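Local atomic coordinates of maintenance of ploidy protein MOB1 (Saccharomyces cerevisiae, PDB entry 2HJN), a protein that activates the protein kinase DBF2 by binding it, which allows its phosphorylation by CDC15 in the mitotic exit network of budding yeast. Residues Ser29-Phe34 and His82-Tyr87; Asp74-Leu79 and Gly164-Val169; Met92-Ile97 and Tyr181-Cys186; Cys101-Cys106 and Ser129-Lys134; Tyr117-Gln122 and Glu137-Trp142. All coordinates share one frame; numbering follows the deposited sequence.

Contact 1 of 5, residues Ser29-Phe34 and His82-Tyr87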
# COMPACT_ATOMS: atom_id res chain seq x y z
N SER A 29 11.32 -1.39 -1.38
CA SER A 29 11.89 -2.59 -1.96
C SER A 29 11.31 -3.80 -1.21
O SER A 29 11.49 -3.95 -0.01
CB SER A 29 13.43 -2.65 -1.84
OG SER A 29 13.96 -3.86 -2.42
N HIS A 30 10.61 -4.67 -1.93
CA HIS A 30 10.12 -5.92 -1.40
C HIS A 30 11.27 -6.94 -1.26
O HIS A 30 12.17 -7.03 -2.12
CB HIS A 30 9.05 -6.45 -2.40
CG HIS A 30 8.33 -7.68 -1.93
ND1 HIS A 30 8.54 -8.92 -2.49
CD2 HIS A 30 7.36 -7.84 -0.99
CE1 HIS A 30 7.76 -9.80 -1.88
NE2 HIS A 30 7.04 -9.18 -0.97
N GLN A 31 11.20 -7.75 -0.21
CA GLN A 31 12.15 -8.81 0.09
C GLN A 31 11.55 -10.18 -0.25
O GLN A 31 10.45 -10.51 0.16
CB GLN A 31 12.56 -8.80 1.57
CG GLN A 31 13.65 -9.84 1.96
CD GLN A 31 14.99 -9.57 1.40
OE1 GLN A 31 15.34 -8.42 1.06
NE2 GLN A 31 15.79 -10.64 1.25
N LYS A 32 12.28 -10.96 -1.02
CA LYS A 32 11.83 -12.32 -1.32
C LYS A 32 11.65 -13.16 -0.03
O LYS A 32 12.45 -13.06 0.93
CB LYS A 32 12.78 -13.00 -2.35
CG LYS A 32 14.12 -13.43 -1.80
CD LYS A 32 14.54 -14.78 -2.39
CE LYS A 32 15.61 -15.42 -1.53
NZ LYS A 32 16.05 -16.72 -2.14
N PRO A 33 10.58 -13.97 0.02
CA PRO A 33 10.32 -14.72 1.26
C PRO A 33 11.49 -15.63 1.66
O PRO A 33 12.25 -16.11 0.80
CB PRO A 33 9.07 -15.53 0.94
CG PRO A 33 9.07 -15.62 -0.62
CD PRO A 33 9.59 -14.28 -1.04
N PHE A 34 11.66 -15.85 2.95
CA PHE A 34 12.82 -16.59 3.43
C PHE A 34 12.94 -17.96 2.71
O PHE A 34 14.02 -18.33 2.23
CB PHE A 34 12.79 -16.69 4.98
CG PHE A 34 13.91 -17.54 5.56
CD1 PHE A 34 15.19 -17.06 5.63
CD2 PHE A 34 13.65 -18.82 6.03
CE1 PHE A 34 16.22 -17.84 6.13
CE2 PHE A 34 14.67 -19.61 6.57
CZ PHE A 34 15.96 -19.12 6.61
N HIS A 82 8.94 -15.07 9.77
CA HIS A 82 8.15 -13.93 10.20
C HIS A 82 8.87 -12.60 10.21
O HIS A 82 8.23 -11.58 10.04
CB HIS A 82 7.48 -14.19 11.54
CG HIS A 82 6.45 -15.27 11.44
ND1 HIS A 82 5.12 -15.02 11.18
CD2 HIS A 82 6.58 -16.62 11.45
CE1 HIS A 82 4.47 -16.16 11.07
NE2 HIS A 82 5.33 -17.15 11.24
N CYS A 83 10.19 -12.60 10.45
CA CYS A 83 10.96 -11.36 10.40
C CYS A 83 10.95 -10.76 8.96
O CYS A 83 10.73 -9.58 8.79
CB CYS A 83 12.38 -11.61 10.94
SG CYS A 83 13.38 -10.13 11.22
N VAL A 84 11.16 -11.58 7.93
CA VAL A 84 11.05 -11.09 6.53
C VAL A 84 9.61 -10.66 6.20
O VAL A 84 9.41 -9.62 5.56
CB VAL A 84 11.55 -12.11 5.49
CG1 VAL A 84 11.25 -11.65 4.07
CG2 VAL A 84 13.06 -12.41 5.66
N ASP A 85 8.61 -11.43 6.64
CA ASP A 85 7.20 -11.02 6.48
C ASP A 85 6.89 -9.67 7.17
O ASP A 85 6.14 -8.88 6.61
CB ASP A 85 6.24 -12.05 7.06
CG ASP A 85 6.22 -13.38 6.25
OD1 ASP A 85 6.70 -13.41 5.07
OD2 ASP A 85 5.69 -14.38 6.83
N PHE A 86 7.43 -9.41 8.36
CA PHE A 86 7.14 -8.12 9.02
C PHE A 86 7.77 -6.92 8.32
O PHE A 86 7.18 -5.82 8.20
CB PHE A 86 7.57 -8.15 10.48
CG PHE A 86 6.71 -9.04 11.35
CD1 PHE A 86 5.35 -9.15 11.12
CD2 PHE A 86 7.27 -9.78 12.39
CE1 PHE A 86 4.54 -10.00 11.91
CE2 PHE A 86 6.47 -10.62 13.20
CZ PHE A 86 5.12 -10.75 12.95
N TYR A 87 8.96 -7.16 7.81
CA TYR A 87 9.68 -6.16 6.99
C TYR A 87 8.80 -5.82 5.77
O TYR A 87 8.62 -4.66 5.38
CB TYR A 87 11.03 -6.72 6.51
CG TYR A 87 11.57 -5.92 5.34
CD1 TYR A 87 12.45 -4.86 5.57
CD2 TYR A 87 11.17 -6.17 4.01
CE1 TYR A 87 12.96 -4.09 4.53
CE2 TYR A 87 11.64 -5.37 2.96
CZ TYR A 87 12.54 -4.33 3.25
OH TYR A 87 13.03 -3.47 2.31
O HOH W 1 9.50 -15.07 4.70

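Contact 2 of 5, residues Asp74-Leu79 and Gly164-Val169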
# COMPACT_ATOMS: atom_id res chain seq x y z
N ASP A 74 11.08 -25.75 13.38
CA ASP A 74 12.28 -25.15 13.92
C ASP A 74 12.03 -23.66 14.28
O ASP A 74 11.47 -22.91 13.46
CB ASP A 74 13.45 -25.30 12.93
CG ASP A 74 14.73 -24.65 13.45
OD1 ASP A 74 15.25 -23.71 12.78
OD2 ASP A 74 15.19 -25.04 14.56
N GLU A 75 12.42 -23.28 15.49
CA GLU A 75 12.19 -21.94 16.05
C GLU A 75 12.88 -20.81 15.26
O GLU A 75 12.25 -19.78 14.97
CB GLU A 75 12.59 -21.89 17.53
CG GLU A 75 12.49 -20.50 18.16
CD GLU A 75 12.57 -20.49 19.69
OE1 GLU A 75 11.58 -20.12 20.35
OE2 GLU A 75 13.64 -20.79 20.24
N ASN A 76 14.18 -20.99 14.97
CA ASN A 76 14.95 -20.10 14.06
C ASN A 76 14.30 -19.90 12.70
O ASN A 76 14.27 -18.77 12.19
CB ASN A 76 16.36 -20.65 13.83
CG ASN A 76 17.25 -20.49 15.04
OD1 ASN A 76 16.91 -19.79 16.00
ND2 ASN A 76 18.42 -21.15 15.00
N GLU A 77 13.80 -20.99 12.09
CA GLU A 77 13.14 -20.88 10.81
C GLU A 77 11.84 -20.07 10.88
O GLU A 77 11.60 -19.19 10.04
CB GLU A 77 12.87 -22.23 10.17
CG GLU A 77 13.65 -22.40 8.91
CD GLU A 77 13.48 -23.77 8.30
OE1 GLU A 77 12.42 -24.02 7.66
OE2 GLU A 77 14.43 -24.58 8.48
N TRP A 78 11.02 -20.41 11.88
CA TRP A 78 9.78 -19.74 12.19
C TRP A 78 10.03 -18.23 12.42
O TRP A 78 9.37 -17.37 11.82
CB TRP A 78 9.16 -20.41 13.43
CG TRP A 78 7.80 -19.92 13.84
CD1 TRP A 78 7.50 -19.21 14.96
CD2 TRP A 78 6.57 -20.12 13.14
NE1 TRP A 78 6.15 -18.96 15.01
CE2 TRP A 78 5.55 -19.51 13.91
CE3 TRP A 78 6.23 -20.77 11.95
CZ2 TRP A 78 4.22 -19.51 13.52
CZ3 TRP A 78 4.89 -20.78 11.56
CH2 TRP A 78 3.91 -20.15 12.34
N LEU A 79 11.02 -17.90 13.25
CA LEU A 79 11.36 -16.49 13.48
C LEU A 79 11.95 -15.77 12.23
O LEU A 79 11.56 -14.62 11.94
CB LEU A 79 12.24 -16.32 14.71
CG LEU A 79 11.77 -16.91 16.06
CD1 LEU A 79 12.40 -16.18 17.24
CD2 LEU A 79 10.28 -17.04 16.24
N GLY A 164 23.52 -17.84 18.51
CA GLY A 164 23.00 -16.56 19.00
C GLY A 164 22.02 -15.89 18.03
O GLY A 164 21.65 -14.73 18.22
N PHE A 165 21.63 -16.61 16.98
CA PHE A 165 20.74 -16.06 15.94
C PHE A 165 19.63 -15.19 16.51
O PHE A 165 19.49 -14.07 16.10
CB PHE A 165 20.17 -17.17 15.06
CG PHE A 165 19.25 -16.68 13.94
CD1 PHE A 165 19.75 -15.95 12.84
CD2 PHE A 165 17.90 -16.98 13.98
CE1 PHE A 165 18.91 -15.52 11.81
CE2 PHE A 165 17.04 -16.56 12.94
CZ PHE A 165 17.54 -15.84 11.87
N ILE A 166 18.84 -15.71 17.45
CA ILE A 166 17.67 -14.96 17.94
C ILE A 166 18.09 -13.66 18.64
O ILE A 166 17.50 -12.61 18.43
CB ILE A 166 16.81 -15.80 18.84
CG1 ILE A 166 16.16 -16.89 18.02
CG2 ILE A 166 15.68 -14.98 19.41
CD1 ILE A 166 15.69 -18.05 18.85
N GLN A 167 19.14 -13.72 19.44
CA GLN A 167 19.55 -12.58 20.26
C GLN A 167 20.36 -11.57 19.49
O GLN A 167 20.22 -10.36 19.71
CB GLN A 167 20.40 -13.06 21.45
CG GLN A 167 19.68 -14.12 22.35
CD GLN A 167 19.49 -15.48 21.68
OE1 GLN A 167 20.36 -15.99 20.94
NE2 GLN A 167 18.32 -16.08 21.93
N ARG A 168 21.22 -12.06 18.60
CA ARG A 168 22.18 -11.22 17.90
C ARG A 168 21.68 -10.72 16.54
O ARG A 168 22.21 -9.75 16.01
CB ARG A 168 23.46 -11.98 17.69
N VAL A 169 20.72 -11.42 15.94
CA VAL A 169 20.23 -11.01 14.61
C VAL A 169 18.76 -10.59 14.65
O VAL A 169 18.42 -9.45 14.27
CB VAL A 169 20.39 -12.12 13.55
CG1 VAL A 169 20.11 -11.55 12.13
CG2 VAL A 169 21.83 -12.72 13.57

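Contact 3 of 5, residues Met92-Ile97 and Tyr181-Cys186. With ZN (zinc ion), chain B.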
# COMPACT_ATOMS: atom_id res chain seq x y z
N MSE A 92 5.33 -2.12 2.68
CA MSE A 92 4.07 -1.79 2.00
C MSE A 92 3.38 -0.59 2.65
O MSE A 92 2.90 0.33 1.95
CB MSE A 92 3.14 -3.03 1.93
CG MSE A 92 1.70 -2.72 1.34
SE MSE A 92 0.49 -1.96 2.69
CE MSE A 92 0.39 -3.61 3.74
N LEU A 93 3.39 -0.54 3.98
CA LEU A 93 2.76 0.57 4.72
C LEU A 93 3.52 1.91 4.56
O LEU A 93 2.91 2.94 4.32
CB LEU A 93 2.55 0.19 6.18
CG LEU A 93 1.46 -0.87 6.47
CD1 LEU A 93 1.71 -1.46 7.85
CD2 LEU A 93 0.01 -0.33 6.38
N TYR A 94 4.86 1.90 4.64
CA TYR A 94 5.63 3.16 4.38
C TYR A 94 5.51 3.61 2.96
O TYR A 94 5.37 4.81 2.66
CB TYR A 94 7.10 3.06 4.83
CG TYR A 94 7.58 4.29 5.54
CD1 TYR A 94 7.60 4.35 6.93
CD2 TYR A 94 7.99 5.42 4.84
CE1 TYR A 94 8.01 5.49 7.60
CE2 TYR A 94 8.43 6.60 5.52
CZ TYR A 94 8.43 6.62 6.89
OH TYR A 94 8.85 7.73 7.57
N GLY A 95 5.48 2.66 2.07
CA GLY A 95 5.33 2.92 0.66
C GLY A 95 4.04 3.62 0.34
O GLY A 95 3.99 4.38 -0.59
N SER A 96 2.97 3.31 1.07
CA SER A 96 1.68 3.95 0.80
C SER A 96 1.66 5.46 1.10
O SER A 96 0.93 6.25 0.46
CB SER A 96 0.55 3.22 1.56
OG SER A 96 0.52 3.59 2.93
N ILE A 97 2.49 5.87 2.06
CA ILE A 97 2.48 7.28 2.48
C ILE A 97 3.79 8.03 2.20
O ILE A 97 3.97 9.17 2.66
CB ILE A 97 2.02 7.45 3.97
CG1 ILE A 97 2.78 6.51 4.92
CG2 ILE A 97 0.54 7.16 4.05
CD1 ILE A 97 4.08 7.06 5.46
N TYR A 181 7.20 1.75 12.80
CA TYR A 181 5.77 1.82 13.22
C TYR A 181 5.52 3.06 14.07
O TYR A 181 4.49 3.74 13.89
CB TYR A 181 5.34 0.59 14.06
CG TYR A 181 4.96 -0.65 13.28
CD1 TYR A 181 3.84 -0.67 12.46
CD2 TYR A 181 5.71 -1.82 13.41
CE1 TYR A 181 3.49 -1.84 11.77
CE2 TYR A 181 5.38 -2.96 12.75
CZ TYR A 181 4.27 -2.97 11.94
OH TYR A 181 3.97 -4.14 11.33
N ALA A 182 6.47 3.36 14.96
CA ALA A 182 6.28 4.52 15.86
C ALA A 182 6.17 5.84 15.07
O ALA A 182 5.33 6.71 15.38
CB ALA A 182 7.39 4.60 16.95
N HIS A 183 7.05 6.02 14.08
CA HIS A 183 6.98 7.25 13.26
C HIS A 183 5.64 7.35 12.48
O HIS A 183 5.07 8.45 12.34
CB HIS A 183 8.19 7.35 12.30
CG HIS A 183 8.22 8.65 11.55
ND1 HIS A 183 8.41 9.86 12.17
CD2 HIS A 183 7.93 8.92 10.25
CE1 HIS A 183 8.27 10.83 11.29
NE2 HIS A 183 7.98 10.29 10.11
N ILE A 184 5.18 6.23 11.91
CA ILE A 184 3.94 6.21 11.12
C ILE A 184 2.75 6.65 11.96
O ILE A 184 1.99 7.52 11.55
CB ILE A 184 3.62 4.77 10.45
CG1 ILE A 184 4.61 4.43 9.33
CG2 ILE A 184 2.25 4.75 9.72
CD1 ILE A 184 4.63 2.94 8.99
N TYR A 185 2.59 6.03 13.14
CA TYR A 185 1.43 6.29 14.01
C TYR A 185 1.44 7.72 14.54
O TYR A 185 0.39 8.37 14.60
CB TYR A 185 1.50 5.33 15.23
CG TYR A 185 0.73 4.06 15.04
CD1 TYR A 185 1.39 2.84 14.90
CD2 TYR A 185 -0.68 4.08 14.96
CE1 TYR A 185 0.68 1.65 14.71
CE2 TYR A 185 -1.40 2.90 14.76
CZ TYR A 185 -0.71 1.68 14.64
OH TYR A 185 -1.41 0.48 14.47
N CYS A 186 2.61 8.20 14.97
CA CYS A 186 2.73 9.54 15.59
C CYS A 186 2.80 10.71 14.58
O CYS A 186 2.43 11.85 14.91
CB CYS A 186 3.91 9.62 16.56
SG CYS A 186 3.81 8.44 17.93
ZN ZN B . 7.60 11.48 8.38

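Contact 4 of 5, residues Cys101-Cys106 and Ser129-Lys134. With ZN (zinc ion), chain B.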
# COMPACT_ATOMS: atom_id res chain seq x y z
N CYS A 101 6.24 12.05 3.60
CA CYS A 101 7.39 12.06 4.53
C CYS A 101 8.68 12.42 3.77
O CYS A 101 9.31 11.59 3.12
CB CYS A 101 7.50 10.73 5.26
SG CYS A 101 8.79 10.65 6.50
N SER A 102 9.04 13.70 3.84
CA SER A 102 10.25 14.25 3.21
C SER A 102 11.17 14.90 4.26
O SER A 102 10.79 15.08 5.40
CB SER A 102 9.88 15.32 2.16
OG SER A 102 9.44 16.51 2.79
N PRO A 103 12.42 15.24 3.87
CA PRO A 103 13.28 15.91 4.82
C PRO A 103 12.75 17.28 5.28
O PRO A 103 13.21 17.77 6.32
CB PRO A 103 14.58 16.09 4.06
CG PRO A 103 14.59 15.08 3.09
CD PRO A 103 13.15 14.96 2.62
N GLN A 104 11.82 17.89 4.52
CA GLN A 104 11.14 19.15 4.98
C GLN A 104 9.96 18.94 5.89
O GLN A 104 9.75 19.74 6.81
CB GLN A 104 10.80 20.08 3.80
CG GLN A 104 12.04 20.23 2.89
CD GLN A 104 13.07 21.20 3.46
OE1 GLN A 104 14.22 20.82 3.79
NE2 GLN A 104 12.67 22.47 3.58
N THR A 105 9.16 17.88 5.70
CA THR A 105 8.08 17.64 6.68
C THR A 105 8.61 17.06 7.98
O THR A 105 8.13 17.39 9.06
CB THR A 105 6.94 16.68 6.15
OG1 THR A 105 7.51 15.39 5.87
CG2 THR A 105 6.31 17.27 4.89
N CYS A 106 9.60 16.18 7.87
CA CYS A 106 10.11 15.45 9.03
C CYS A 106 11.65 15.53 9.08
O CYS A 106 12.35 14.55 8.69
CB CYS A 106 9.60 13.97 9.06
SG CYS A 106 7.81 13.77 8.81
N SER A 129 21.39 12.39 14.59
CA SER A 129 20.16 12.92 14.03
C SER A 129 20.15 12.97 12.46
O SER A 129 21.12 13.44 11.81
CB SER A 129 19.92 14.32 14.66
OG SER A 129 18.94 15.08 13.97
N VAL A 130 19.08 12.43 11.87
CA VAL A 130 18.84 12.39 10.43
C VAL A 130 17.33 12.58 10.16
O VAL A 130 16.50 12.43 11.06
CB VAL A 130 19.35 11.03 9.74
CG1 VAL A 130 20.87 10.91 9.80
CG2 VAL A 130 18.71 9.78 10.35
N SER A 131 16.95 12.94 8.93
CA SER A 131 15.51 13.22 8.60
C SER A 131 14.79 11.87 8.67
O SER A 131 15.46 10.84 8.60
CB SER A 131 15.40 13.86 7.22
OG SER A 131 15.67 12.90 6.20
N ALA A 132 13.46 11.83 8.81
CA ALA A 132 12.77 10.52 8.96
C ALA A 132 12.98 9.67 7.69
O ALA A 132 13.29 8.50 7.77
CB ALA A 132 11.27 10.70 9.22
N PRO A 133 12.78 10.25 6.50
CA PRO A 133 12.95 9.34 5.32
C PRO A 133 14.39 8.83 5.08
O PRO A 133 14.57 7.73 4.56
CB PRO A 133 12.46 10.20 4.17
CG PRO A 133 12.78 11.65 4.64
CD PRO A 133 12.41 11.61 6.09
N LYS A 134 15.41 9.61 5.47
CA LYS A 134 16.78 9.13 5.42
C LYS A 134 17.00 7.98 6.39
O LYS A 134 17.62 6.99 6.01
CB LYS A 134 17.81 10.25 5.72
CG LYS A 134 19.28 9.80 5.65
CD LYS A 134 19.66 9.72 4.15
CE LYS A 134 21.12 9.57 3.91
NZ LYS A 134 21.34 9.85 2.46
ZN ZN B . 7.60 11.48 8.38

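Contact 5 of 5, residues Tyr117-Gln122 and Glu137-Trp142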
# COMPACT_ATOMS: atom_id res chain seq x y z
N TYR A 117 15.00 9.06 17.35
CA TYR A 117 15.85 7.89 17.06
C TYR A 117 16.99 8.23 16.13
O TYR A 117 16.80 8.95 15.17
CB TYR A 117 15.03 6.72 16.47
CG TYR A 117 13.84 6.37 17.33
CD1 TYR A 117 12.56 6.69 16.96
CD2 TYR A 117 14.03 5.73 18.57
CE1 TYR A 117 11.46 6.36 17.80
CE2 TYR A 117 12.98 5.38 19.37
CZ TYR A 117 11.71 5.71 19.00
OH TYR A 117 10.66 5.38 19.84
N LEU A 118 18.16 7.68 16.41
CA LEU A 118 19.41 8.08 15.75
C LEU A 118 19.99 6.94 14.95
O LEU A 118 19.68 5.76 15.23
CB LEU A 118 20.43 8.56 16.82
CG LEU A 118 20.01 9.54 17.90
CD1 LEU A 118 21.12 9.72 18.98
CD2 LEU A 118 19.64 10.88 17.34
N TRP A 119 20.80 7.26 13.93
CA TRP A 119 21.44 6.23 13.05
C TRP A 119 22.95 6.38 13.05
O TRP A 119 23.46 7.47 12.83
CB TRP A 119 20.93 6.32 11.59
CG TRP A 119 21.33 5.15 10.68
CD1 TRP A 119 22.26 5.15 9.67
CD2 TRP A 119 20.83 3.81 10.77
NE1 TRP A 119 22.33 3.90 9.11
CE2 TRP A 119 21.48 3.06 9.78
CE3 TRP A 119 19.88 3.18 11.60
CZ2 TRP A 119 21.22 1.70 9.58
CZ3 TRP A 119 19.62 1.83 11.41
CH2 TRP A 119 20.29 1.10 10.41
N ALA A 120 23.66 5.27 13.27
CA ALA A 120 25.11 5.21 13.02
C ALA A 120 25.39 4.74 11.60
O ALA A 120 25.01 3.63 11.19
CB ALA A 120 25.79 4.33 14.00
N PHE A 121 26.06 5.62 10.86
CA PHE A 121 26.33 5.41 9.45
C PHE A 121 27.48 4.42 9.23
O PHE A 121 27.44 3.62 8.31
CB PHE A 121 26.64 6.76 8.76
CG PHE A 121 25.41 7.53 8.40
CD1 PHE A 121 25.00 8.60 9.18
CD2 PHE A 121 24.64 7.15 7.33
CE1 PHE A 121 23.84 9.29 8.86
CE2 PHE A 121 23.48 7.84 7.00
CZ PHE A 121 23.08 8.91 7.77
N GLN A 122 28.50 4.50 10.09
CA GLN A 122 29.62 3.54 10.12
C GLN A 122 29.54 2.70 11.41
O GLN A 122 29.41 3.25 12.49
CB GLN A 122 30.94 4.30 10.06
N GLU A 137 14.98 4.81 5.05
CA GLU A 137 15.76 4.28 3.96
C GLU A 137 16.96 3.46 4.41
O GLU A 137 17.12 2.32 3.97
CB GLU A 137 16.17 5.43 2.99
CG GLU A 137 17.01 5.00 1.79
CD GLU A 137 16.22 4.29 0.70
OE1 GLU A 137 15.06 4.66 0.50
OE2 GLU A 137 16.76 3.38 0.01
N CYS A 138 17.84 4.06 5.23
CA CYS A 138 19.05 3.41 5.75
C CYS A 138 18.70 2.13 6.52
O CYS A 138 19.37 1.09 6.36
CB CYS A 138 19.77 4.38 6.70
SG CYS A 138 20.66 5.77 5.85
N LEU A 139 17.71 2.22 7.41
CA LEU A 139 17.31 1.10 8.24
C LEU A 139 16.79 -0.04 7.40
O LEU A 139 17.20 -1.18 7.64
CB LEU A 139 16.23 1.46 9.28
CG LEU A 139 15.58 0.43 10.22
CD1 LEU A 139 14.90 1.14 11.40
CD2 LEU A 139 14.46 -0.34 9.60
N MSE A 140 15.86 0.23 6.49
CA MSE A 140 15.24 -0.84 5.66
C MSE A 140 16.27 -1.48 4.74
O MSE A 140 16.28 -2.69 4.61
CB MSE A 140 14.10 -0.29 4.83
CG MSE A 140 12.94 0.25 5.68
SE MSE A 140 12.01 -1.11 6.82
CE MSE A 140 10.69 -1.54 5.46
N ARG A 141 17.13 -0.68 4.10
CA ARG A 141 18.24 -1.23 3.27
C ARG A 141 19.21 -2.07 4.14
O ARG A 141 19.74 -3.05 3.67
CB ARG A 141 19.05 -0.13 2.53
CG ARG A 141 18.35 0.59 1.32
CD ARG A 141 17.58 -0.29 0.29
NE ARG A 141 16.28 -0.82 0.76
CZ ARG A 141 15.15 -0.14 0.86
NH1 ARG A 141 15.06 1.15 0.59
NH2 ARG A 141 14.07 -0.77 1.29
N TRP A 142 19.45 -1.65 5.38
CA TRP A 142 20.26 -2.46 6.32
C TRP A 142 19.58 -3.83 6.63
O TRP A 142 20.25 -4.89 6.69
CB TRP A 142 20.59 -1.68 7.62
CG TRP A 142 21.33 -2.53 8.64
CD1 TRP A 142 22.68 -2.73 8.75
CD2 TRP A 142 20.72 -3.29 9.67
NE1 TRP A 142 22.95 -3.56 9.82
CE2 TRP A 142 21.76 -3.93 10.40
CE3 TRP A 142 19.39 -3.45 10.09
CZ2 TRP A 142 21.50 -4.77 11.48
CZ3 TRP A 142 19.14 -4.33 11.17
CH2 TRP A 142 20.19 -4.95 11.86

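Contact 1 of 5, residues Ser29-Phe34 and His82-Tyr87
Val84 and Tyr87 meet an extended N-terminal segment, Ser29-Phe34, which lies along helix 75-97 of the Mob1/phocein fold. The apolar part centres on Val84. Its CG1, anti to the backbone N (chi1 172°), lies 3.7 Å from Gln31 CG and also reaches Lys32 O. The side chains of Gln31 and Val84 cross at about a right angle. CG2, the other branch, comes within 4.3 Å of Phe34 CB. Gln31 CB also rests obliquely against the Tyr87 ring, 3.8 Å from CE2, while the amide of Gln31 bonds to Gln144 of helix 132-147 and to Asp148 just beyond its end. In this way the segment bridges two helices. A water forms a second, polar link: it accepts from Phe34 N at 2.9 Å and donates to Asp85 OD1. One direct hydrogen bond joins the segments. Tyr87 OH, which also bonds to Arg141, donates to Ser29 O at 2.8 Å, in the carbonyl plane and with a C=O...donor angle of 150°.

Contact 2 of 5, residues Asp74-Leu79 and Gly164-Val169
Glu75, Asn76 and Leu79, on the first turns of helix 75-97, face Phe165 and Ile166 at the start of helix 165-187. Just before them, Asp74 is the N-cap. Its OD1 accepts from Glu77 N at 3.2 Å, with the donor above the carboxylate plane, and so occupies one of the amides at the helix start. Glu75 reaches across with an extended side chain. Its OE2 lies 3.7 Å from Ile166 CD1, and the two side chains cross at about a right angle. Asn76 makes two contacts with its amide oxygen. OD1 sits at the edge of the Phe165 ring, 3.6 Å from CD2, and lies equally near Ile166 CD1. The amide and ring planes are 67° apart. With CG beside the backbone N (chi1 -72°), the Asn76 amide is swung toward the second helix. Leu79, one turn further on, closes the contact with a purely apolar touch: its CD1 meets Ile166 CG1 at 3.9 Å. Thus Ile166 packs against three residues of the first helix. The axes of the two short helical segments come within 11.1 Å, with 36° between their directions. Around them, Phe161 and the edge-to-face partner Phe153 border Phe165, and Phe215 borders Glu75. The contact therefore joins the N-terminal ends of two long helices that run in roughly the same direction.

Contact 3 of 5, residues Met92-Ile97 and Tyr181-Cys186
Tyr94 and Leu93 of helix 75-97 pack on His183, Ile184 and Tyr181 of helix 165-187. The segments cross at 39°, with axes 11.1 Å apart at their closest. The apolar contacts come first. Ile184 lays CG1 obliquely against the Tyr94 ring, 3.8 Å from CD1, and the two side chains slide past each other in opposite directions. Ile97 CD1 stands over the centre of one face of that ring. Leu93 CD1 approaches the Tyr181 ring obliquely, 4.3 Å from CE1, and Leu93 CB lies near Ile184 CD1. The polar end of Tyr94 is different. Its OH lies 3.1 Å from His183 CD2 and also packs against Cys101 SG. It is buried, with no hydrogen-bond partner in the model. A leucine here would probably leave a gap beside His183 CD2 and Cys101 SG, and take away the ring face that Ile97 packs on. The metal contact is made by His183, whose CG is anti to the backbone N (chi1 -174°). NE2 binds the zinc ion at 2.1 Å, while ND1 bonds to Ile110 O, so the imidazole is held at both nitrogens. Cys101, Cys106 and His188 complete the Cys2His2 zinc site of the Mob1/phocein fold.

Contact 4 of 5, residues Cys101-Cys106 and Ser129-Lys134
Cys101 and Cys106 turn their side chains toward Ala132 and Pro133 at the start of helix 132-147. The Ala132 methyl meets both cysteines: CB lies 3.7 Å from Cys101 SG and just as close to Cys106 CB. Each cysteine is turned for the metal. Cys101 SG is anti to its backbone N (chi1 -176°), whereas Cys106 SG lies beside its own backbone N, anti to the carbonyl carbon (chi1 -49°). They bind the zinc ion at 2.4 Å and 2.3 Å respectively. Pro133 packs on the start of the loop. Its ring crosses that of Pro103 obliquely, with CG 3.9 Å from Pro103 CD, and its CB rests on Cys101 O. Ser131, the N-cap, puts its CB 3.8 Å from Pro103 CA, while its OG accepts a weak capping bond from Lys134 N. One backbone bond ties the loop to the helix: Ala132 N donates to Cys106 O at 2.9 Å, nearly straight at 165°. Within the loop, Ser102 OG accepts from Thr105 N in an ST motif, and Thr105 OG1 accepts from Ser102 N. These bonds brace the turn between the two ligands. His183 and His188 complete the site. Ala132 CB and Pro133 CD give Cys101 SG apolar neighbours, and the zinc ion probably balances the charge of the cysteine sulfurs.

Contact 5 of 5, residues Tyr117-Gln122 and Glu137-Trp142
The Trp119 indole carries Cys138 on one face, with CB 3.5 Å above the ring plane and set toward the rim. This is a CH-pi contact, 3.8 Å from the centroid of the five-membered ring. Leu139 N lies over the same face. At the indole edge, Trp142 CB is 4.0 Å from Trp119 CH2. The edge of Trp119 also points at the face of Trp142 in an offset edge-to-face pair, with the centroids of the Trp119 six-membered ring and the Trp142 five-membered ring 5.9 Å apart and planes at 75°. Phe121 stands at another edge of Trp119, with CD2 in its plane, and Trp119 CD1 in turn sits over one Phe121 face. Cys138 SG reaches both rings obliquely, coming within 3.7 Å of Phe121 CE2. With CG anti to the backbone N (chi1 -169°), Trp119 extends from its loop to the helix. Leu139 adds CB at 4.0 Å from Trp119 CZ3. An alanine at Trp119 is likely to uncover Cys138 and leave Trp142 without its edge-to-face partner. Arg176 of helix 165-187 touches Trp119 and makes a cation-pi contact with Trp142. The loop after strand 115-117 thus lies against helix 132-147, with helix 165-187 beside the two tryptophans.

Helix 75-97 serves contacts 1, 2 and 3. Contacts 2 and 3 join it to helix 165-187 near opposite ends, with centres about 26 Å apart on opposite sides of the chain's centre. Contact 1 lies between them on the shared helix, its centre about 15 Å from that of contact 2 and about 16 Å from that of contact 3. Contacts 4 and 5 share helix 132-147, with centres about 13 Å apart. Both lie in the chain between the two segments of contact 3. Contacts 3 and 4 meet at the zinc ion. Tyr87 of contact 1 meets Arg141 of contact 5. Together the contacts join three long helices, the N-terminal segment, the loop 117-122 and the zinc loop.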